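Local coordinates for ActII protein (PDB 2OPT) that probably binds regulatory DNA as a TetR-family transcriptional repressor of Streptomyces coelicolor, and also takes up actinorhodin or its biosynthetic precursor (S)-DNPA as ligand, at residues 110-113 with 114-118; 131-134 with 135-139. All coordinates share one frame; numbering follows the deposited sequence.

Interaction 1: 110-113 with 114-118; sequences GMVG and MERTM
From Gly110 to Thr117 the backbone keeps the i to i+4 bonding of an alpha-helix: Met114 N, Glu115 N and Arg116 N donate to Gly110 O, Met111 O and Val112 O, the last pair 3.0 Å apart and almost straight, with an N-H...O angle of 174°. The next carbonyl, Gly113 O, receives two bonds from a single residue: Thr117 N approaches one face of the carbonyl plane at 2.9 Å, and Thr117 OG1 comes in above the other face at 2.8 Å. With chi1 at -66°, the threonine hydroxyl lies opposite its own carbonyl carbon and folds back along the helix onto that oxygen. A valine in its place would probably leave Gly113 O with the backbone N-H alone and lose the second grip on this turn. Val112 and Arg116, one turn apart, run side by side in the same direction, Val112 CG1 against Arg116 CD at 3.9 Å, while Arg116 CG passes 3.3 Å from Val112 O. The guanidinium group, leading away from this turn, makes a salt bridge with Glu69 and a hydrogen bond to Val67 O. Glu115 turns its carboxylate to the second subunit, where Leu185 N and Asn184 ND2 each bind one oxygen; these bonds belong to the dimer contact of the ligand-binding domain. Met111 and Met114 both touch Leu106 just ahead of helix 108-123, and Gly110 N bonds to Asp59 near the end of helix 50-61, which, as in TetR relatives, probably connects this domain to the DNA-binding part.

Interaction 2: 131-134 with 135-139; sequences AAYG and GDLLS
Helix 128-150 of the TetR-like C-terminal domain carries this contact, in which Tyr133 and Leu137, one turn apart, meet on the flank turned to the second subunit. Tyr133 CE2 lies 3.9 Å from Leu137 CB, the ring crossing the leucine at a slant. Further out, Leu137 CD1 comes within 4.2 Å of Tyr133 OH. CG of Tyr133 is anti to its own N (chi1 -177°), which brings the outer part of the ring back to Leu137. The backbone bond of the same pair runs from Leu137 N to Tyr133 O over 2.8 Å. Phe141 of the second subunit lies against Tyr133 and Ile207 of that subunit against Leu137, consistent with the intersubunit four-helix bundle of TetR-type dimers, formed here by helices 128-150 and 197-219 of both chains; the tyrosine hydroxyl makes a weak hydrogen bond to Glu145 of the second subunit. On another flank Leu138 folds over the carbonyl of Gly134, with Leu138 CB 3.2 Å from Gly134 O and Leu138 CD2 3.4 Å from Gly134 O, the oxygen that also accepts the bond from Leu138 N. The same side chain reaches the interior of its own subunit, touching Val79 and Cys83 of helix 75-92, Leu121 of helix 108-123 and Leu212 of helix 197-219. Gly135 N donates to Ala131 O at 3.0 Å, whereas the bond from Asp136 N to Ala132 O is weak at 3.3 Å. Beyond the aspartate, Ser139 OG turns back to donate to Asp136 O over 3.1 Å.

How the interactions relate
Interaction 1 comes first along the chain, on helix 108-123, and interaction 2 follows on the next helix, 128-150; their centres are about 12 Å apart. Both belong to the C-terminal TetR-like domain, on the same side of the chain's centre. They meet directly through Met118, at the end of interaction 1: Met118 SD packs 3.6 Å from Ala131 O, and Met118 CE lies 4.0 Å from Gly135 CA. Each also touches the second subunit, so two successive helices packed on each other in one subunit both take part in the dimer. Residues 110-113 lie nearer the DNA-binding part, whereas 131-139 sit deeper among the helices of the C-terminal domain.

Interaction 1: 110-113 with 114-118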
ATOM      1  N   GLY A 110      14.779 -10.850   8.358  1.00 29.27           N
ATOM      2  CA  GLY A 110      14.265  -9.511   8.159  1.00 29.92           C
ATOM      3  C   GLY A 110      15.222  -8.456   8.671  1.00 31.58           C
ATOM      4  O   GLY A 110      15.426  -7.437   7.993  1.00 30.53           O
ATOM      5  N   MET A 111      15.701  -8.632   9.913  1.00 31.77           N
ATOM      6  CA  MET A 111      16.583  -7.650  10.498  0.50 33.07           C
ATOM      7  C   MET A 111      17.905  -7.528   9.713  1.00 31.99           C
ATOM      8  O   MET A 111      18.352  -6.446   9.483  1.00 31.51           O
ATOM      9  CB  MET A 111      16.779  -7.909  12.000  0.50 34.43           C
ATOM     10  CG  MET A 111      17.551  -9.189  12.343  0.50 36.37           C
ATOM     11  SD  MET A 111      18.057  -9.343  14.070  0.50 40.56           S
ATOM     12  CE  MET A 111      18.597  -7.645  14.431  0.50 40.58           C
ATOM     13  N   VAL A 112      18.512  -8.626   9.275  1.00 31.10           N
ATOM     14  CA  VAL A 112      19.712  -8.554   8.444  1.00 31.95           C
ATOM     15  C   VAL A 112      19.380  -7.791   7.151  1.00 32.72           C
ATOM     16  O   VAL A 112      20.127  -6.907   6.712  1.00 34.72           O
ATOM     17  CB  VAL A 112      20.254  -9.999   8.118  1.00 33.09           C
ATOM     18  CG1 VAL A 112      21.384  -9.962   7.089  1.00 34.45           C
ATOM     19  CG2 VAL A 112      20.694 -10.697   9.416  1.00 31.93           C
ATOM     20  N   GLY A 113      18.214  -8.073   6.571  1.00 31.20           N
ATOM     21  CA  GLY A 113      17.819  -7.453   5.310  1.00 29.74           C
ATOM     22  C   GLY A 113      17.676  -5.955   5.493  1.00 28.52           C
ATOM     23  O   GLY A 113      18.031  -5.189   4.625  1.00 27.60           O
ATOM     24  N   MET A 114      17.140  -5.547   6.627  1.00 29.06           N
ATOM     25  CA  MET A 114      16.917  -4.158   6.901  1.00 31.20           C
ATOM     26  C   MET A 114      18.251  -3.440   7.150  1.00 29.72           C
ATOM     27  O   MET A 114      18.475  -2.321   6.685  1.00 31.81           O
ATOM     28  CB  MET A 114      15.980  -3.978   8.102  1.00 29.25           C
ATOM     29  CG  MET A 114      15.386  -2.540   8.095  1.00 34.03           C
ATOM     30  SD  MET A 114      14.182  -2.199   9.408  1.00 42.39           S
ATOM     31  CE  MET A 114      13.093  -3.620   9.277  1.00 40.55           C
ATOM     32  N   GLU A 115      19.134  -4.068   7.901  1.00 29.44           N
ATOM     33  CA  GLU A 115      20.476  -3.523   8.075  1.00 28.10           C
ATOM     34  C   GLU A 115      21.167  -3.265   6.740  1.00 27.01           C
ATOM     35  O   GLU A 115      21.757  -2.229   6.527  1.00 27.19           O
ATOM     36  CB  GLU A 115      21.285  -4.463   8.955  1.00 30.00           C
ATOM     37  CG  GLU A 115      22.740  -4.023   9.280  1.00 31.00           C
ATOM     38  CD  GLU A 115      22.863  -2.716   9.983  1.00 34.54           C
ATOM     39  OE1 GLU A 115      21.983  -2.321  10.770  1.00 34.30           O
ATOM     40  OE2 GLU A 115      23.917  -2.078   9.780  1.00 36.72           O
ATOM     41  N   ARG A 116      21.197  -4.264   5.868  1.00 25.23           N
ATOM     42  CA  ARG A 116      21.807  -4.126   4.586  1.00 25.04           C
ATOM     43  C   ARG A 116      21.112  -3.073   3.732  1.00 26.27           C
ATOM     44  O   ARG A 116      21.784  -2.270   3.069  1.00 26.66           O
ATOM     45  CB  ARG A 116      21.800  -5.508   3.901  1.00 24.36           C
ATOM     46  CG  ARG A 116      22.703  -6.521   4.684  1.00 25.86           C
ATOM     47  CD  ARG A 116      22.703  -7.897   4.026  1.00 29.11           C
ATOM     48  NE  ARG A 116      23.332  -7.801   2.714  1.00 33.22           N
ATOM     49  CZ  ARG A 116      24.649  -7.776   2.499  1.00 39.37           C
ATOM     50  NH1 ARG A 116      25.523  -7.814   3.530  1.00 35.24           N
ATOM     51  NH2 ARG A 116      25.105  -7.688   1.230  1.00 38.43           N
ATOM     52  N   THR A 117      19.774  -3.045   3.763  1.00 26.36           N
ATOM     53  CA  THR A 117      19.011  -2.029   3.047  1.00 27.73           C
ATOM     54  C   THR A 117      19.426  -0.632   3.503  1.00 28.53           C
ATOM     55  O   THR A 117      19.770   0.243   2.698  1.00 29.28           O
ATOM     56  CB  THR A 117      17.487  -2.213   3.290  1.00 29.20           C
ATOM     57  OG1 THR A 117      17.043  -3.449   2.697  1.00 29.18           O
ATOM     58  CG2 THR A 117      16.665  -1.048   2.662  1.00 28.41           C
ATOM     59  N   MET A 118      19.412  -0.405   4.798  1.00 27.92           N
ATOM     60  CA  MET A 118      19.783   0.890   5.281  1.00 28.25           C
ATOM     61  C   MET A 118      21.241   1.197   4.975  1.00 29.78           C
ATOM     62  O   MET A 118      21.567   2.334   4.679  1.00 30.55           O
ATOM     63  CB  MET A 118      19.566   0.957   6.789  1.00 28.05           C
ATOM     64  CG  MET A 118      18.089   0.925   7.132  1.00 29.07           C
ATOM     65  SD  MET A 118      17.158   2.282   6.363  1.00 32.47           S
ATOM     66  CE  MET A 118      15.550   1.540   6.269  1.00 33.51           C
TER

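Interaction 2: 131-134 with 135-139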
ATOM      1  N   ALA A 131      16.671   8.333   4.566  1.00 33.71           N
ATOM      2  CA  ALA A 131      17.142   6.933   4.430  1.00 32.45           C
ATOM      3  C   ALA A 131      16.124   5.975   5.062  1.00 32.90           C
ATOM      4  O   ALA A 131      15.663   5.011   4.455  1.00 33.95           O
ATOM      5  CB  ALA A 131      18.470   6.766   5.123  1.00 33.48           C
ATOM      6  N   ALA A 132      15.796   6.252   6.308  1.00 34.09           N
ATOM      7  CA  ALA A 132      14.818   5.502   7.065  1.00 34.23           C
ATOM      8  C   ALA A 132      13.453   5.506   6.402  1.00 33.47           C
ATOM      9  O   ALA A 132      12.911   4.435   6.094  1.00 33.96           O
ATOM     10  CB  ALA A 132      14.740   6.062   8.477  1.00 34.27           C
ATOM     11  N   TYR A 133      12.896   6.689   6.141  1.00 33.20           N
ATOM     12  CA  TYR A 133      11.598   6.767   5.464  1.00 32.77           C
ATOM     13  C   TYR A 133      11.631   6.137   4.063  1.00 32.78           C
ATOM     14  O   TYR A 133      10.671   5.436   3.662  1.00 32.04           O
ATOM     15  CB  TYR A 133      11.011   8.198   5.458  1.00 36.70           C
ATOM     16  CG  TYR A 133       9.648   8.208   4.820  1.00 37.97           C
ATOM     17  CD1 TYR A 133       8.514   7.815   5.537  1.00 42.48           C
ATOM     18  CD2 TYR A 133       9.497   8.588   3.486  1.00 37.56           C
ATOM     19  CE1 TYR A 133       7.269   7.779   4.930  1.00 43.04           C
ATOM     20  CE2 TYR A 133       8.251   8.545   2.857  1.00 36.10           C
ATOM     21  CZ  TYR A 133       7.159   8.127   3.573  1.00 41.44           C
ATOM     22  OH  TYR A 133       5.945   8.112   2.935  1.00 41.74           O
ATOM     23  N   GLY A 134      12.738   6.314   3.348  1.00 31.33           N
ATOM     24  CA  GLY A 134      12.830   5.800   1.968  1.00 31.11           C
ATOM     25  C   GLY A 134      12.757   4.314   1.929  1.00 31.64           C
ATOM     26  O   GLY A 134      12.152   3.731   1.014  1.00 34.39           O
ATOM     27  N   GLY A 135      13.458   3.673   2.860  1.00 30.48           N
ATOM     28  CA  GLY A 135      13.381   2.261   3.003  1.00 30.22           C
ATOM     29  C   GLY A 135      11.948   1.776   3.189  1.00 31.36           C
ATOM     30  O   GLY A 135      11.571   0.749   2.644  1.00 29.48           O
ATOM     31  N   ASP A 136      11.198   2.464   4.022  1.00 30.50           N
ATOM     32  CA  ASP A 136       9.802   2.144   4.309  1.00 33.60           C
ATOM     33  C   ASP A 136       8.942   2.295   3.039  1.00 32.86           C
ATOM     34  O   ASP A 136       8.150   1.405   2.708  1.00 33.31           O
ATOM     35  CB  ASP A 136       9.245   3.116   5.377  1.00 34.05           C
ATOM     36  CG  ASP A 136       7.933   2.597   6.020  1.00 41.69           C
ATOM     37  OD1 ASP A 136       7.918   1.458   6.519  1.00 47.88           O
ATOM     38  OD2 ASP A 136       6.913   3.295   6.035  1.00 47.23           O
ATOM     39  N   LEU A 137       9.073   3.463   2.376  1.00 32.12           N
ATOM     40  CA  LEU A 137       8.283   3.806   1.217  1.00 30.62           C
ATOM     41  C   LEU A 137       8.614   2.800   0.093  1.00 30.61           C
ATOM     42  O   LEU A 137       7.751   2.346  -0.633  1.00 32.21           O
ATOM     43  CB  LEU A 137       8.574   5.259   0.751  1.00 32.07           C
ATOM     44  CG  LEU A 137       7.893   5.679  -0.586  1.00 30.48           C
ATOM     45  CD1 LEU A 137       6.399   5.609  -0.400  1.00 33.84           C
ATOM     46  CD2 LEU A 137       8.275   7.070  -1.159  1.00 28.20           C
ATOM     47  N   LEU A 138       9.859   2.395  -0.007  1.00 28.36           N
ATOM     48  CA  LEU A 138      10.218   1.420  -1.055  1.00 29.00           C
ATOM     49  C   LEU A 138       9.574   0.053  -0.790  1.00 29.34           C
ATOM     50  O   LEU A 138       8.978  -0.569  -1.685  1.00 29.28           O
ATOM     51  CB  LEU A 138      11.718   1.302  -1.021  1.00 28.16           C
ATOM     52  CG  LEU A 138      12.561   2.037  -2.059  1.00 29.86           C
ATOM     53  CD1 LEU A 138      11.894   2.690  -3.197  1.00 31.20           C
ATOM     54  CD2 LEU A 138      13.941   2.534  -1.663  1.00 28.43           C
ATOM     55  N   SER A 139       9.669  -0.420   0.458  1.00 30.14           N
ATOM     56  CA  SER A 139       9.097  -1.694   0.811  1.00 29.74           C
ATOM     57  C   SER A 139       7.582  -1.677   0.715  1.00 30.53           C
ATOM     58  O   SER A 139       6.982  -2.654   0.275  1.00 31.31           O
ATOM     59  CB  SER A 139       9.631  -2.217   2.150  1.00 30.68           C
ATOM     60  OG  SER A 139       8.990  -1.570   3.249  1.00 36.71           O
TER